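Local coordinates for UPF0678 fatty acid-binding protein-like protein ERS007657_00996 (Mycobacterium tuberculosis, PDB 6R3W) that binds heme b in a beta-barrel and probably isomerises peroxynitrite to nitrate, helping to detoxify reactive nitrogen and oxygen species, at residues L49-Q54 against L128-R133; G69-R72 against C78-L81. One frame throughout, in Å; residues are numbered along the deposited sequence. Where two conformers were deposited one is given.

Interaction 1 (L49-Q54 against L128-R133)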
loop_
_atom_site.group_PDB
_atom_site.type_symbol
_atom_site.label_atom_id
_atom_site.label_comp_id
_atom_site.label_asym_id
_atom_site.label_seq_id
_atom_site.Cartn_x
_atom_site.Cartn_y
_atom_site.Cartn_z
ATOM N N LEU A 49 -9.096 -8.670 -1.833
ATOM C CA LEU A 49 -9.539 -7.339 -2.265
ATOM C C LEU A 49 -8.779 -6.956 -3.530
ATOM O O LEU A 49 -7.569 -7.233 -3.630
ATOM C CB LEU A 49 -9.283 -6.300 -1.166
ATOM C CG LEU A 49 -9.955 -6.559 0.165
ATOM C CD1 LEU A 49 -9.573 -5.486 1.163
ATOM C CD2 LEU A 49 -11.459 -6.643 0.018
ATOM N N THR A 50 -9.446 -6.277 -4.447
ATOM C CA THR A 50 -8.785 -5.506 -5.498
ATOM C C THR A 50 -8.370 -4.170 -4.904
ATOM O O THR A 50 -9.086 -3.632 -4.034
ATOM C CB THR A 50 -9.677 -5.341 -6.728
ATOM O OG1 THR A 50 -10.817 -4.550 -6.360
ATOM C CG2 THR A 50 -10.136 -6.669 -7.275
ATOM N N TYR A 51 -7.273 -3.620 -5.399
ATOM C CA TYR A 51 -6.677 -2.391 -4.854
ATOM C C TYR A 51 -6.063 -1.587 -5.977
ATOM O O TYR A 51 -5.264 -2.126 -6.750
ATOM C CB TYR A 51 -5.637 -2.731 -3.797
ATOM C CG TYR A 51 -4.715 -1.602 -3.403
ATOM C CD1 TYR A 51 -5.143 -0.523 -2.644
ATOM C CD2 TYR A 51 -3.425 -1.564 -3.894
ATOM C CE1 TYR A 51 -4.284 0.513 -2.329
ATOM C CE2 TYR A 51 -2.546 -0.551 -3.561
ATOM C CZ TYR A 51 -2.974 0.490 -2.771
ATOM O OH TYR A 51 -2.124 1.525 -2.466
ATOM N N THR A 52 -6.381 -0.301 -6.015
ATOM C CA THR A 52 -5.710 0.635 -6.920
ATOM C C THR A 52 -5.414 1.938 -6.195
ATOM O O THR A 52 -6.252 2.372 -5.403
ATOM C CB THR A 52 -6.529 0.865 -8.178
ATOM O OG1 THR A 52 -7.798 1.359 -7.739
ATOM C CG2 THR A 52 -6.662 -0.394 -9.011
ATOM N N GLN A 53 -4.317 2.551 -6.577
ATOM C CA GLN A 53 -3.835 3.831 -6.051
ATOM C C GLN A 53 -3.495 4.715 -7.235
ATOM O O GLN A 53 -2.776 4.244 -8.136
ATOM C CB GLN A 53 -2.599 3.626 -5.165
ATOM C CG GLN A 53 -1.992 4.931 -4.647
ATOM C CD GLN A 53 -0.520 4.807 -4.361
ATOM O OE1 GLN A 53 -0.089 4.844 -3.208
ATOM N NE2 GLN A 53 0.278 4.711 -5.414
ATOM N N GLN A 54 -3.877 5.980 -7.174
ATOM C CA GLN A 54 -3.323 7.030 -8.054
ATOM C C GLN A 54 -2.878 8.194 -7.190
ATOM O O GLN A 54 -3.633 8.624 -6.324
ATOM C CB GLN A 54 -4.310 7.483 -9.123
ATOM C CG GLN A 54 -3.697 8.473 -10.126
ATOM C CD GLN A 54 -2.565 7.897 -10.957
ATOM O OE1 GLN A 54 -2.770 7.005 -11.792
ATOM N NE2 GLN A 54 -1.395 8.528 -10.862
ATOM N N LEU A 128 10.702 -3.422 0.530
ATOM C CA LEU A 128 9.606 -2.499 0.876
ATOM C C LEU A 128 8.868 -3.037 2.087
ATOM O O LEU A 128 8.558 -4.245 2.111
ATOM C CB LEU A 128 8.656 -2.361 -0.314
ATOM C CG LEU A 128 9.264 -1.712 -1.548
ATOM C CD1 LEU A 128 8.440 -2.012 -2.791
ATOM C CD2 LEU A 128 9.446 -0.221 -1.359
ATOM N N ASP A 129 8.625 -2.162 3.051
ATOM C CA ASP A 129 7.813 -2.461 4.240
ATOM C C ASP A 129 6.645 -1.485 4.272
ATOM O O ASP A 129 6.853 -0.286 4.012
ATOM C CB ASP A 129 8.598 -2.277 5.542
ATOM C CG ASP A 129 9.701 -3.281 5.852
ATOM O OD1 ASP A 129 10.129 -4.023 4.953
ATOM O OD2 ASP A 129 10.178 -3.245 7.011
ATOM N N ARG A 130 5.464 -1.978 4.583
ATOM C CA ARG A 130 4.251 -1.146 4.746
ATOM C C ARG A 130 3.623 -1.388 6.122
ATOM O O ARG A 130 3.429 -2.552 6.515
ATOM C CB ARG A 130 3.258 -1.456 3.632
ATOM C CG ARG A 130 3.701 -0.972 2.256
ATOM C CD ARG A 130 2.762 -1.466 1.180
ATOM N NE ARG A 130 3.298 -1.262 -0.153
ATOM C CZ ARG A 130 2.779 -0.474 -1.079
ATOM N NH1 ARG A 130 1.697 0.261 -0.839
ATOM N NH2 ARG A 130 3.361 -0.392 -2.251
ATOM N N SER A 131 3.244 -0.297 6.771
ATOM C CA SER A 131 2.442 -0.284 8.007
ATOM C C SER A 131 1.157 0.512 7.743
ATOM O O SER A 131 1.260 1.686 7.458
ATOM C CB SER A 131 3.250 0.304 9.131
ATOM O OG SER A 131 2.521 0.290 10.336
ATOM N N TYR A 132 0.014 -0.151 7.783
ATOM C CA TYR A 132 -1.290 0.485 7.498
ATOM C C TYR A 132 -2.130 0.456 8.792
ATOM O O TYR A 132 -2.139 -0.584 9.524
ATOM C CB TYR A 132 -1.963 -0.177 6.279
ATOM C CG TYR A 132 -1.504 0.324 4.915
ATOM C CD1 TYR A 132 -2.383 0.948 4.034
ATOM C CD2 TYR A 132 -0.203 0.134 4.481
ATOM C CE1 TYR A 132 -1.956 1.444 2.808
ATOM C CE2 TYR A 132 0.253 0.675 3.284
ATOM C CZ TYR A 132 -0.629 1.308 2.430
ATOM O OH TYR A 132 -0.177 1.776 1.230
ATOM N N ARG A 133 -2.861 1.527 9.010
ATOM C CA ARG A 133 -3.829 1.629 10.110
ATOM C C ARG A 133 -5.148 2.138 9.546
ATOM O O ARG A 133 -5.148 3.187 8.907
ATOM C CB ARG A 133 -3.282 2.560 11.194
ATOM C CG ARG A 133 -4.217 2.756 12.378
ATOM C CD ARG A 133 -3.694 3.885 13.244
ATOM N NE ARG A 133 -4.580 4.200 14.343
ATOM C CZ ARG A 133 -4.501 3.648 15.534
ATOM N NH1 ARG A 133 -3.641 2.665 15.751
ATOM N NH2 ARG A 133 -5.407 3.940 16.445
HETATM O O HOH W 1 -2.045 3.254 -0.215
#
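Tyr51 and Tyr132 reach into the barrel from opposite walls, and their hydroxyls approach without bonding directly: Tyr51 OH lies 4.2 Å from Tyr132 OH. The nearest backbones, at these same two residues, are 13.8 Å apart between CA atoms, so only long side chains can span the interior.

A water links the phenols. It donates to Tyr51 OH over 2.8 Å and hydrogen-bonds Tyr132 OH at the same distance, lying in the plane of the Tyr132 ring at its edge. The CB of Tyr51 already points into the barrel, and chi1 of 166° sets the ring beside its own carbonyl carbon. Tyr132 stacks on Tyr141.

Arg130 sends its nearly extended chain alongside Tyr132, and NH1 makes a weak, bent bond to Tyr132 OH (3.2 Å, 132°). Glu67 OE2 hydrogen-bonds Tyr51 OH and also salt-bridges Arg130 NH1, tying the two sides together. Glu91 and Glu93 add further salt bridges to the guanidinium.

Arginine suits this buried place by offering several N-H groups to several acids, while tyrosine joins a ring for packing to a hydroxyl for bonding. The chemistry implies a polar network near the heme, whose acids probably stabilise the arginine's positive charge.

Interaction 2 (G69-R72 against C78-L81)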
loop_
_atom_site.group_PDB
_atom_site.type_symbol
_atom_site.label_atom_id
_atom_site.label_comp_id
_atom_site.label_asym_id
_atom_site.label_seq_id
_atom_site.Cartn_x
_atom_site.Cartn_y
_atom_site.Cartn_z
ATOM N N GLY A 69 -3.198 -3.923 -7.847
ATOM C CA GLY A 69 -3.095 -5.348 -7.581
ATOM C C GLY A 69 -4.104 -5.796 -6.579
ATOM O O GLY A 69 -5.293 -5.413 -6.707
ATOM N N TYR A 70 -3.691 -6.669 -5.675
ATOM C CA TYR A 70 -4.609 -7.485 -4.869
ATOM C C TYR A 70 -4.073 -7.609 -3.452
ATOM O O TYR A 70 -2.862 -7.746 -3.253
ATOM C CB TYR A 70 -4.797 -8.857 -5.513
ATOM C CG TYR A 70 -5.162 -8.771 -6.967
ATOM C CD1 TYR A 70 -6.470 -8.533 -7.360
ATOM C CD2 TYR A 70 -4.203 -8.869 -7.955
ATOM C CE1 TYR A 70 -6.804 -8.345 -8.692
ATOM C CE2 TYR A 70 -4.525 -8.733 -9.292
ATOM C CZ TYR A 70 -5.821 -8.464 -9.661
ATOM O OH TYR A 70 -6.114 -8.341 -10.993
ATOM N N LEU A 71 -4.981 -7.600 -2.490
ATOM C CA LEU A 71 -4.678 -7.936 -1.092
ATOM C C LEU A 71 -5.373 -9.257 -0.782
ATOM O O LEU A 71 -6.591 -9.277 -0.632
ATOM C CB LEU A 71 -5.132 -6.794 -0.187
ATOM C CG LEU A 71 -4.767 -6.935 1.293
ATOM C CD1 LEU A 71 -3.275 -7.093 1.510
ATOM C CD2 LEU A 71 -5.278 -5.753 2.080
ATOM N N ARG A 72 -4.606 -10.328 -0.748
ATOM C CA ARG A 72 -5.097 -11.694 -0.486
ATOM C C ARG A 72 -5.078 -11.940 1.018
ATOM O O ARG A 72 -4.103 -11.562 1.689
ATOM C CB ARG A 72 -4.189 -12.722 -1.169
ATOM C CG ARG A 72 -4.251 -12.694 -2.682
ATOM C CD ARG A 72 -3.021 -13.264 -3.379
ATOM N NE ARG A 72 -2.551 -14.520 -2.815
ATOM C CZ ARG A 72 -2.970 -15.737 -3.150
ATOM N NH1 ARG A 72 -3.976 -15.911 -4.007
ATOM N NH2 ARG A 72 -2.411 -16.777 -2.574
ATOM N N CYS A 78 -3.516 -13.408 8.041
ATOM C CA CYS A 78 -2.364 -13.428 7.107
ATOM C C CYS A 78 -2.734 -12.643 5.854
ATOM O O CYS A 78 -3.858 -12.838 5.338
ATOM C CB CYS A 78 -2.041 -14.880 6.769
ATOM S SG CYS A 78 -0.657 -15.144 5.630
ATOM N N VAL A 79 -1.811 -11.842 5.335
ATOM C CA VAL A 79 -2.029 -11.104 4.073
ATOM C C VAL A 79 -0.837 -11.297 3.140
ATOM O O VAL A 79 0.320 -11.291 3.577
ATOM C CB VAL A 79 -2.329 -9.608 4.298
ATOM C CG1 VAL A 79 -3.800 -9.381 4.592
ATOM C CG2 VAL A 79 -1.480 -8.990 5.393
ATOM N N GLU A 80 -1.154 -11.325 1.856
ATOM C CA GLU A 80 -0.206 -11.191 0.730
ATOM C C GLU A 80 -0.694 -10.015 -0.121
ATOM O O GLU A 80 -1.792 -10.106 -0.692
ATOM C CB GLU A 80 -0.111 -12.486 -0.098
ATOM C CG GLU A 80 0.445 -13.677 0.662
ATOM C CD GLU A 80 0.103 -15.017 0.064
ATOM O OE1 GLU A 80 -0.685 -15.053 -0.884
ATOM O OE2 GLU A 80 0.682 -16.040 0.531
ATOM N N LEU A 81 0.117 -8.959 -0.229
ATOM C CA LEU A 81 -0.162 -7.771 -1.068
ATOM C C LEU A 81 0.664 -7.903 -2.339
ATOM O O LEU A 81 1.883 -8.015 -2.255
ATOM C CB LEU A 81 0.194 -6.497 -0.300
ATOM C CG LEU A 81 0.019 -5.187 -1.064
ATOM C CD1 LEU A 81 -1.449 -4.937 -1.429
ATOM C CD2 LEU A 81 0.561 -4.030 -0.239
#
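Arg72 and Glu80 face each other as an antiparallel hydrogen-bonded pair and are joined through both backbone and side chains. Arg72 N donates to Glu80 O (2.8 Å), and Glu80 N returns a bond to Arg72 O (3.0 Å). Beyond these two backbone bonds, the side chains meet in a salt bridge. Arg72 bends at chi3 (45°), which brings the side of its guanidinium, rather than its far end, to the acid. NE lies 2.7 Å from Glu80 OE1, approaching nearly in line with the C-O bond, while NH2 reaches OE1 at 3.0 Å on its syn lone pair. OE1 thus accepts one N-H from NE and one from NH2, the second more bent. With the two flat groups only 11° from coplanar, the oxygen sits in the guanidinium plane. Glu80 stays extended beyond CG, long enough to span the gap between strands; a flexible arginine and a glutamate suit this outer face, where both can also meet solvent.

Leu71 and Leu81, a non-hydrogen-bonded pair, point to the other face. They share one rotamer, CG opposite N (chi1 -175° in Leu71), and their CD1 atoms come together at 4.1 Å. Leu71 CD1 also slips between two neighbours, 3.9 Å from Val79 CB and 4.0 Å from Leu81 CB. The branched, purely apolar residues fill this inner side. Diagonally across the Arg72-Glu80 pair, Val79 CA lies 3.2 Å from Arg72 O in a CA-H...O contact.

The two segments belong to the hairpin of strands 63-73 and 78-85, whose connection is tied by the disulfide of Cys74 and Cys78. Strand 48-57 flanks one side of this hairpin and strand 89-100 the other, each through backbone hydrogen bonds, while Val79 and Leu81 pack inward against Leu108 of strand 103-118.

Overall arrangement
Both contacts belong to one antiparallel ten-stranded barrel, with centres about 9 Å apart. Interaction 1 spans its interior between strands 48-57 and 125-135; interaction 2 pairs adjacent strands in the wall. Along the chain the order is 49-54, 69-72, 78-81, 128-133, so the hairpin falls between the two halves of the cross-barrel contact. Strands 48-57 and 63-73 are neighbours, probably hydrogen-bonded from Leu49 N to Leu71 O and from Gly69 N to Tyr51 O. The aliphatic part of Arg130 packs on Leu81, so the apolar inner face of the hairpin borders the polar network, with interaction 1 nearer the heme and interaction 2 farther along the barrel.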